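Local coordinates for protein CDP-glucose-4,6-dehydratase (Yersinia pseudotuberculosis, PDB 1RKX) that converts CDP-D-glucose to CDP-4-keto-6-deoxy-D-glucose, probably through transient oxidation at C4 by its bound NAD, as in related short-chain dehydrogenase/reductase enzymes, at residues G200-D205 / I211-E216; V330-N335 / T340-Y345. One frame throughout, in Å; residues are numbered along the deposited sequence.

Interaction 1 (G200-D205 / I211-E216)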
loop_
_atom_site.group_PDB
_atom_site.type_symbol
_atom_site.label_atom_id
_atom_site.label_comp_id
_atom_site.label_asym_id
_atom_site.label_seq_id
_atom_site.Cartn_x
_atom_site.Cartn_y
_atom_site.Cartn_z
ATOM N N GLY C 200 14.435 -1.648 38.172
ATOM C CA GLY C 200 15.495 -2.549 37.759
ATOM C C GLY C 200 16.176 -2.321 36.420
ATOM O O GLY C 200 16.985 -3.150 36.004
ATOM N N ASP C 201 15.855 -1.237 35.722
ATOM C CA ASP C 201 16.535 -0.982 34.459
ATOM C C ASP C 201 17.573 0.092 34.711
ATOM O O ASP C 201 17.241 1.239 34.995
ATOM C CB ASP C 201 15.564 -0.528 33.370
ATOM C CG ASP C 201 16.266 -0.286 32.040
ATOM O OD1 ASP C 201 17.356 -0.865 31.824
ATOM O OD2 ASP C 201 15.724 0.467 31.210
ATOM N N TRP C 202 18.838 -0.293 34.623
ATOM C CA TRP C 202 19.918 0.643 34.865
ATOM C C TRP C 202 20.651 1.055 33.600
ATOM O O TRP C 202 21.806 1.482 33.643
ATOM C CB TRP C 202 20.880 0.048 35.895
ATOM C CG TRP C 202 20.432 0.311 37.314
ATOM C CD1 TRP C 202 20.530 1.494 37.997
ATOM C CD2 TRP C 202 19.790 -0.614 38.203
ATOM N NE1 TRP C 202 19.989 1.361 39.256
ATOM C CE2 TRP C 202 19.528 0.079 39.408
ATOM C CE3 TRP C 202 19.411 -1.959 38.101
ATOM C CZ2 TRP C 202 18.904 -0.532 40.505
ATOM C CZ3 TRP C 202 18.789 -2.566 39.194
ATOM C CH2 TRP C 202 18.543 -1.851 40.378
ATOM N N ALA C 203 19.970 0.932 32.467
ATOM C CA ALA C 203 20.559 1.333 31.199
ATOM C C ALA C 203 20.871 2.820 31.312
ATOM O O ALA C 203 20.186 3.556 32.028
ATOM C CB ALA C 203 19.578 1.090 30.065
ATOM N N LEU C 204 21.905 3.262 30.610
ATOM C CA LEU C 204 22.297 4.660 30.647
ATOM C C LEU C 204 21.494 5.505 29.668
ATOM O O LEU C 204 20.989 5.008 28.665
ATOM C CB LEU C 204 23.787 4.795 30.327
ATOM C CG LEU C 204 24.755 4.121 31.300
ATOM C CD1 LEU C 204 26.176 4.247 30.772
ATOM C CD2 LEU C 204 24.633 4.764 32.678
ATOM N N ASP C 205 21.383 6.791 29.977
ATOM C CA ASP C 205 20.668 7.739 29.136
ATOM C C ASP C 205 19.254 7.320 28.745
ATOM O O ASP C 205 18.895 7.309 27.566
ATOM C CB ASP C 205 21.496 8.033 27.886
ATOM C CG ASP C 205 22.864 8.607 28.216
ATOM O OD1 ASP C 205 22.921 9.675 28.863
ATOM O OD2 ASP C 205 23.882 7.991 27.833
ATOM N N ILE C 211 15.861 9.767 35.814
ATOM C CA ILE C 211 15.051 10.519 36.761
ATOM C C ILE C 211 15.306 9.956 38.153
ATOM O O ILE C 211 15.463 10.701 39.118
ATOM C CB ILE C 211 13.543 10.403 36.451
ATOM C CG1 ILE C 211 13.216 11.133 35.144
ATOM C CG2 ILE C 211 12.733 10.997 37.598
ATOM C CD1 ILE C 211 11.784 10.956 34.680
ATOM N N LEU C 212 15.354 8.634 38.244
ATOM C CA LEU C 212 15.583 7.961 39.515
ATOM C C LEU C 212 16.990 8.253 40.045
ATOM O O LEU C 212 17.187 8.386 41.254
ATOM C CB LEU C 212 15.355 6.453 39.349
ATOM C CG LEU C 212 13.899 6.064 39.036
ATOM C CD1 LEU C 212 13.806 4.599 38.623
ATOM C CD2 LEU C 212 13.035 6.339 40.255
ATOM N N ARG C 213 17.960 8.365 39.143
ATOM C CA ARG C 213 19.331 8.661 39.545
ATOM C C ARG C 213 19.403 10.063 40.142
ATOM O O ARG C 213 20.173 10.318 41.071
ATOM C CB ARG C 213 20.286 8.571 38.348
ATOM C CG ARG C 213 20.519 7.166 37.813
ATOM C CD ARG C 213 21.711 7.150 36.860
ATOM N NE ARG C 213 21.993 5.823 36.316
ATOM C CZ ARG C 213 21.371 5.283 35.269
ATOM N NH1 ARG C 213 20.418 5.952 34.632
ATOM N NH2 ARG C 213 21.705 4.068 34.857
ATOM N N ALA C 214 18.603 10.972 39.598
ATOM C CA ALA C 214 18.571 12.343 40.091
ATOM C C ALA C 214 17.936 12.356 41.479
ATOM O O ALA C 214 18.494 12.925 42.420
ATOM C CB ALA C 214 17.771 13.225 39.139
ATOM N N PHE C 215 16.766 11.733 41.595
ATOM C CA PHE C 215 16.052 11.661 42.867
ATOM C C PHE C 215 16.969 11.015 43.894
ATOM O O PHE C 215 17.066 11.453 45.041
ATOM C CB PHE C 215 14.784 10.811 42.720
ATOM C CG PHE C 215 13.686 11.470 41.928
ATOM C CD1 PHE C 215 12.485 10.804 41.708
ATOM C CD2 PHE C 215 13.837 12.758 41.420
ATOM C CE1 PHE C 215 11.449 11.407 40.997
ATOM C CE2 PHE C 215 12.807 13.372 40.707
ATOM C CZ PHE C 215 11.612 12.695 40.497
ATOM N N GLU C 216 17.641 9.964 43.444
ATOM C CA GLU C 216 18.572 9.189 44.250
ATOM C C GLU C 216 19.595 10.083 44.945
ATOM O O GLU C 216 19.848 9.940 46.141
ATOM C CB GLU C 216 19.289 8.203 43.337
ATOM C CG GLU C 216 19.637 6.883 43.955
ATOM C CD GLU C 216 20.134 5.909 42.914
ATOM O OE1 GLU C 216 21.199 6.170 42.317
ATOM O OE2 GLU C 216 19.456 4.889 42.684
HETATM O O HOH W 1 20.119 4.259 39.931
#
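Arg213 reaches from its helix across to the loop at Trp202, Ala203 and Leu204 and carries most of this contact. Among the polar links, its NH2 donates to Ala203 O at 3.3 Å, with the acceptor nearly in the guanidinium plane but the nitrogen well above the plane of the carbonyl. Trp202 O also lies in the guanidinium plane, 2.9 Å from NH2. The side chain runs extended from CG to NE (chi3 180°), long enough to span the gap between the CA atoms of Trp202 and Arg213, 9.3 Å apart. On its other branch NH1 forms a salt bridge with Asp210, which probably steadies the group.

A second polar link goes through water: Trp202 NE1 donates to a water 3.0 Å away, in the plane of the indole, and that water donates to Glu216 OE2 at 2.9 Å. Non-polar cover is slight: the Leu204 CD2 methyl lies over one face of the guanidinium, 3.7 Å from Arg213 NH2, with the two side chains at about a right angle. Within the loop, Asp201 OD1 accepts from Ala203 N in an Asx turn, while OD2 forms a salt bridge with Arg206.

The contact thus folds the loop after strand 196-197 back onto helix 207-216, whose other sides pack on helices 272-283 and 322-338 and on strand 221-222.

Interaction 2 (V330-N335 / T340-Y345)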
loop_
_atom_site.group_PDB
_atom_site.type_symbol
_atom_site.label_atom_id
_atom_site.label_comp_id
_atom_site.label_asym_id
_atom_site.label_seq_id
_atom_site.Cartn_x
_atom_site.Cartn_y
_atom_site.Cartn_z
ATOM N N VAL C 330 8.717 4.174 41.079
ATOM C CA VAL C 330 9.289 4.899 42.200
ATOM C C VAL C 330 9.346 3.985 43.419
ATOM O O VAL C 330 10.337 3.966 44.150
ATOM C CB VAL C 330 8.459 6.165 42.525
ATOM C CG1 VAL C 330 8.959 6.808 43.814
ATOM C CG2 VAL C 330 8.559 7.152 41.374
ATOM N N GLY C 331 8.287 3.212 43.626
ATOM C CA GLY C 331 8.256 2.311 44.762
ATOM C C GLY C 331 9.384 1.296 44.712
ATOM O O GLY C 331 10.088 1.080 45.704
ATOM N N TRP C 332 9.557 0.670 43.551
ATOM C CA TRP C 332 10.604 -0.324 43.374
ATOM C C TRP C 332 11.966 0.291 43.676
ATOM O O TRP C 332 12.772 -0.279 44.415
ATOM C CB TRP C 332 10.580 -0.855 41.937
ATOM C CG TRP C 332 11.319 -2.146 41.750
ATOM C CD1 TRP C 332 10.776 -3.395 41.670
ATOM C CD2 TRP C 332 12.736 -2.316 41.620
ATOM N NE1 TRP C 332 11.763 -4.333 41.494
ATOM C CE2 TRP C 332 12.977 -3.700 41.461
ATOM C CE3 TRP C 332 13.826 -1.435 41.623
ATOM C CZ2 TRP C 332 14.264 -4.228 41.306
ATOM C CZ3 TRP C 332 15.110 -1.959 41.470
ATOM C CH2 TRP C 332 15.316 -3.345 41.313
ATOM N N HIS C 333 12.221 1.472 43.140
ATOM C CA HIS C 333 13.510 2.091 43.370
ATOM C C HIS C 333 13.820 2.383 44.836
ATOM O O HIS C 333 14.858 1.953 45.343
ATOM C CB HIS C 333 13.648 3.374 42.557
ATOM C CG HIS C 333 15.058 3.674 42.168
ATOM N ND1 HIS C 333 15.796 2.837 41.359
ATOM C CD2 HIS C 333 15.876 4.702 42.495
ATOM C CE1 HIS C 333 17.008 3.338 41.203
ATOM N NE2 HIS C 333 17.083 4.469 41.881
ATOM N N LYS C 334 12.939 3.100 45.525
ATOM C CA LYS C 334 13.211 3.415 46.924
ATOM C C LYS C 334 13.322 2.181 47.814
ATOM O O LYS C 334 14.042 2.200 48.812
ATOM C CB LYS C 334 12.187 4.409 47.490
ATOM C CG LYS C 334 10.736 4.143 47.166
ATOM C CD LYS C 334 9.850 5.203 47.831
ATOM C CE LYS C 334 10.292 6.623 47.475
ATOM N NZ LYS C 334 9.473 7.668 48.159
ATOM N N ASN C 335 12.626 1.105 47.467
ATOM C CA ASN C 335 12.753 -0.102 48.266
ATOM C C ASN C 335 14.162 -0.646 48.052
ATOM O O ASN C 335 14.802 -1.130 48.987
ATOM C CB ASN C 335 11.714 -1.148 47.869
ATOM C CG ASN C 335 10.464 -1.076 48.731
ATOM O OD1 ASN C 335 9.515 -0.348 48.421
ATOM N ND2 ASN C 335 10.467 -1.821 49.838
ATOM N N THR C 340 15.704 -3.125 50.714
ATOM C CA THR C 340 14.673 -4.153 50.663
ATOM C C THR C 340 15.150 -5.336 49.824
ATOM O O THR C 340 15.950 -5.168 48.898
ATOM C CB THR C 340 13.368 -3.601 50.041
ATOM O OG1 THR C 340 12.850 -2.561 50.876
ATOM C CG2 THR C 340 12.325 -4.708 49.892
ATOM N N ASP C 341 14.668 -6.533 50.159
ATOM C CA ASP C 341 15.012 -7.735 49.408
ATOM C C ASP C 341 14.286 -7.576 48.077
ATOM O O ASP C 341 13.069 -7.750 48.004
ATOM C CB ASP C 341 14.491 -8.983 50.129
ATOM C CG ASP C 341 14.831 -10.275 49.395
ATOM O OD1 ASP C 341 14.856 -10.275 48.146
ATOM O OD2 ASP C 341 15.057 -11.306 50.067
ATOM N N MET C 342 15.028 -7.249 47.025
ATOM C CA MET C 342 14.406 -7.029 45.726
ATOM C C MET C 342 13.983 -8.283 44.979
ATOM O O MET C 342 13.260 -8.203 43.989
ATOM C CB MET C 342 15.311 -6.150 44.864
ATOM C CG MET C 342 15.603 -4.795 45.509
ATOM S SD MET C 342 14.121 -4.030 46.228
ATOM C CE MET C 342 13.217 -3.545 44.736
ATOM N N HIS C 343 14.417 -9.449 45.448
ATOM C CA HIS C 343 13.994 -10.681 44.800
ATOM C C HIS C 343 12.528 -10.879 45.167
ATOM O O HIS C 343 11.678 -11.074 44.301
ATOM C CB HIS C 343 14.812 -11.883 45.280
ATOM C CG HIS C 343 14.319 -13.193 44.744
ATOM N ND1 HIS C 343 13.501 -14.035 45.467
ATOM C CD2 HIS C 343 14.475 -13.771 43.532
ATOM C CE1 HIS C 343 13.174 -15.075 44.722
ATOM N NE2 HIS C 343 13.750 -14.939 43.541
ATOM N N GLU C 344 12.240 -10.822 46.464
ATOM C CA GLU C 344 10.872 -10.978 46.942
ATOM C C GLU C 344 10.000 -9.814 46.500
ATOM O O GLU C 344 8.846 -10.007 46.137
ATOM C CB GLU C 344 10.843 -11.075 48.469
ATOM C CG GLU C 344 11.430 -12.361 49.019
ATOM C CD GLU C 344 10.829 -13.595 48.369
ATOM O OE1 GLU C 344 9.592 -13.641 48.195
ATOM O OE2 GLU C 344 11.596 -14.525 48.037
ATOM N N TYR C 345 10.551 -8.605 46.539
ATOM C CA TYR C 345 9.787 -7.430 46.131
ATOM C C TYR C 345 9.345 -7.562 44.679
ATOM O O TYR C 345 8.199 -7.269 44.338
ATOM C CB TYR C 345 10.618 -6.155 46.289
ATOM C CG TYR C 345 9.811 -4.889 46.098
ATOM C CD1 TYR C 345 9.153 -4.288 47.174
ATOM C CD2 TYR C 345 9.682 -4.305 44.835
ATOM C CE1 TYR C 345 8.390 -3.135 46.998
ATOM C CE2 TYR C 345 8.919 -3.153 44.645
ATOM C CZ TYR C 345 8.278 -2.575 45.733
ATOM O OH TYR C 345 7.526 -1.434 45.571
#
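The methyl of Met342 sits squarely on the indole of Trp332: CE is 3.4 Å from the centroid of the five-membered ring, only 18° off its normal, a close CH-pi contact. Bends at chi2 and chi3 curl the thioether over the ring and bring SD above the six-membered ring at a longer 4.9 Å, making this a Met-aromatic contact too.

Tyr345 meets the same indole differently. It turns an edge toward the five-membered ring in an offset edge-to-face pair, centroids 5.2 Å apart and planes at 79°, with CD2 close to Trp332 CD1. Its CG lies anti to the backbone N (chi1 -171°), which carries the ring across to the first helix until OH stands 3.4 Å from Gly331 C. Over one face of the tyrosine lies Asn335 CB, 4.2 Å from the ring centroid, so the phenol is lodged between Trp332 at its rim and Asn335 above it.

Backbone closes the turn: Thr340 N donates to Asn335 O at 2.8 Å. Ser338 OG bonds to that same carbonyl and to Thr340 OG1. The second helix then starts with Asp341 as N-cap, its OD1 accepting from both His343 N and Glu344 N.

Together these bonds and rings join the last two helices, 322-338 and 342-355, through the short turn between them. Trp332 NE1 bonds to Ser346 further along the second helix, and the indole also packs on Trp24 and on helix 49-52, while Val330 faces helix 272-283.

Following the chain from the N terminus, interaction 1 closes a short loop between strand 196-197 and helix 207-216, beside the NAD site. More than a hundred residues later, interaction 2 closes the turn between helices 322-338 and 342-355. The two are in series, neither nested nor crossing, yet they touch in space with centres about 14 Å apart. Glu216 OE2 lies 2.5 Å from His333 NE2, a probable hydrogen bond, and Leu212 packs on the same histidine. The indoles of Trp202 and Trp332 also meet. Helix 322-338 thereby joins the loop and helix of interaction 1 to the C-terminal helix.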